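Local coordinates for copper chaperone PCu(A)C (Methylosinus trichosporium OB3b, PDB 6P1F), which probably acts as a copper chaperone, with a PCu(A)C domain that binds copper through a histidine brace, at residues A[30-35]-A[72-77]. Residues are numbered along the deposited sequence; the frame is centred on the assembly and turned at random.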
loop_
_atom_site.group_PDB
_atom_site.type_symbol
_atom_site.label_atom_id
_atom_site.label_comp_id
_atom_site.label_asym_id
_atom_site.label_seq_id
_atom_site.Cartn_x
_atom_site.Cartn_y
_atom_site.Cartn_z
ATOM N N LEU A 30 -3.116 -4.717 -4.423
ATOM C CA LEU A 30 -4.493 -4.747 -4.892
ATOM C C LEU A 30 -5.392 -4.694 -3.682
ATOM O O LEU A 30 -5.286 -5.561 -2.806
ATOM C CB LEU A 30 -4.715 -6.036 -5.706
ATOM C CG LEU A 30 -6.152 -6.444 -6.037
ATOM C CD1 LEU A 30 -6.901 -5.333 -6.737
ATOM C CD2 LEU A 30 -6.047 -7.658 -6.953
ATOM N N VAL A 31 -6.224 -3.657 -3.583
ATOM C CA VAL A 31 -7.137 -3.547 -2.444
ATOM C C VAL A 31 -8.553 -3.797 -2.918
ATOM O O VAL A 31 -9.012 -3.183 -3.885
ATOM C CB VAL A 31 -7.058 -2.147 -1.815
ATOM C CG1 VAL A 31 -8.005 -2.045 -0.607
ATOM C CG2 VAL A 31 -5.624 -1.818 -1.405
ATOM N N VAL A 32 -9.267 -4.686 -2.247
ATOM C CA VAL A 32 -10.598 -5.021 -2.717
ATOM C C VAL A 32 -11.600 -4.810 -1.596
ATOM O O VAL A 32 -11.386 -5.261 -0.475
ATOM C CB VAL A 32 -10.681 -6.491 -3.204
ATOM C CG1 VAL A 32 -12.095 -6.831 -3.550
ATOM C CG2 VAL A 32 -9.751 -6.729 -4.414
ATOM N N ASN A 33 -12.647 -4.035 -1.863
ATOM C CA ASN A 33 -13.741 -3.945 -0.898
ATOM C C ASN A 33 -14.918 -4.753 -1.403
ATOM O O ASN A 33 -15.591 -4.349 -2.359
ATOM C CB ASN A 33 -14.159 -2.482 -0.673
ATOM C CG ASN A 33 -15.313 -2.369 0.320
ATOM O OD1 ASN A 33 -15.514 -3.258 1.149
ATOM N ND2 ASN A 33 -16.048 -1.240 0.283
ATOM N N SER A 34 -15.177 -5.908 -0.760
ATOM C CA SER A 34 -16.312 -6.731 -1.141
ATOM C C SER A 34 -17.576 -6.402 -0.367
ATOM O O SER A 34 -18.580 -7.083 -0.548
ATOM C CB SER A 34 -15.993 -8.216 -0.950
ATOM O OG SER A 34 -15.051 -8.563 -1.922
ATOM N N ALA A 35 -17.546 -5.374 0.479
ATOM C CA ALA A 35 -18.767 -4.952 1.192
ATOM C C ALA A 35 -19.733 -4.195 0.287
ATOM O O ALA A 35 -19.333 -3.555 -0.693
ATOM C CB ALA A 35 -18.424 -4.058 2.407
ATOM N N LEU A 72 -18.141 -2.692 -3.322
ATOM C CA LEU A 72 -17.900 -3.588 -4.459
ATOM C C LEU A 72 -16.912 -3.000 -5.444
ATOM O O LEU A 72 -17.193 -2.919 -6.647
ATOM C CB LEU A 72 -19.207 -3.905 -5.171
ATOM C CG LEU A 72 -20.325 -4.427 -4.268
ATOM C CD1 LEU A 72 -21.535 -4.754 -5.122
ATOM C CD2 LEU A 72 -19.843 -5.671 -3.563
ATOM N N SER A 73 -15.771 -2.560 -4.922
ATOM C CA SER A 73 -14.757 -1.893 -5.734
ATOM C C SER A 73 -13.385 -2.411 -5.427
ATOM O O SER A 73 -13.158 -3.178 -4.466
ATOM C CB SER A 73 -14.764 -0.359 -5.511
ATOM O OG SER A 73 -14.224 -0.045 -4.243
ATOM N N ARG A 74 -12.450 -2.016 -6.282
ATOM C CA ARG A 74 -11.061 -2.362 -6.053
ATOM C C ARG A 74 -10.155 -1.230 -6.505
ATOM O O ARG A 74 -10.521 -0.387 -7.348
ATOM C CB ARG A 74 -10.709 -3.646 -6.779
ATOM C CG ARG A 74 -10.720 -3.487 -8.284
ATOM C CD ARG A 74 -10.167 -4.742 -8.948
ATOM N NE ARG A 74 -10.869 -5.914 -8.433
ATOM C CZ ARG A 74 -10.422 -7.169 -8.507
ATOM N NH1 ARG A 74 -9.237 -7.422 -9.064
ATOM N NH2 ARG A 74 -11.144 -8.152 -7.988
ATOM N N VAL A 75 -8.984 -1.191 -5.904
ATOM C CA VAL A 75 -7.893 -0.349 -6.359
ATOM C C VAL A 75 -6.777 -1.260 -6.826
ATOM O O VAL A 75 -6.260 -2.059 -6.039
ATOM C CB VAL A 75 -7.394 0.586 -5.260
ATOM C CG1 VAL A 75 -6.182 1.382 -5.741
ATOM C CG2 VAL A 75 -8.530 1.521 -4.819
ATOM N N THR A 76 -6.419 -1.167 -8.116
ATOM C CA THR A 76 -5.309 -1.963 -8.660
ATOM C C THR A 76 -4.086 -1.033 -8.737
ATOM O O THR A 76 -4.202 0.120 -9.112
ATOM C CB THR A 76 -5.635 -2.559 -10.038
ATOM O OG1 THR A 76 -6.842 -3.341 -9.947
ATOM C CG2 THR A 76 -4.518 -3.476 -10.477
ATOM N N MET A 77 -2.923 -1.523 -8.330
ATOM C CA MET A 77 -1.731 -0.685 -8.289
ATOM C C MET A 77 -0.592 -1.349 -9.043
ATOM O O MET A 77 -0.422 -2.580 -8.948
ATOM C CB MET A 77 -1.293 -0.447 -6.858
ATOM C CG MET A 77 -2.308 0.304 -6.006
ATOM S SD MET A 77 -1.568 0.716 -4.438
ATOM C CE MET A 77 -3.027 0.974 -3.435
#
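Over one face of the R74 guanidinium sits CG2 of V32, 4.0 Å above the plane and displaced toward its rim, while L30 meets the same group obliquely, its CD2 3.8 Å from R74 NH1. The arginine reaches both because its CG lies between backbone N and carbonyl carbon (chi1 68°) and the chain bends at chi3, folding the charged end back over the neighbouring strand. CD1 of L30 also lies against the arginine chain and comes 3.4 Å from V75 O, with T76 OG1 beside it. Beneath runs a regular antiparallel ladder: V31 and V75 exchange two nearly straight bonds in a hydrogen-bonded pair, N33 and S73 form the next, and V32 faces R74 between them as a non-hydrogen-bonded pair. At its end L72 and S73 both face N33 in a G1 beta bulge. L72, with positive phi (51°), gives its N-H to A35 O at 3.0 Å. N33 OD1 accepts from A35 N, closing an Asx turn, although the donor stands well above the amide carbonyl plane. On the other face V31 and V75 pack CB to CB at 4.4 Å, and M77 CE reaches V31 CG2. M77 lies about 5 Å (side chain to side chain) from H83, a zinc ligand, and L30 about 6 Å from H12, a copper ligand; this chain holds neither metal. L69 of strand 67-69 touches both valines; just beyond, P70 O accepts from S73 OG and N33 ND2, which also bonds R37 O. Along its other edge strand 24-33 pairs with strand 8-16, continuing the domain's sheet into strand 73-89.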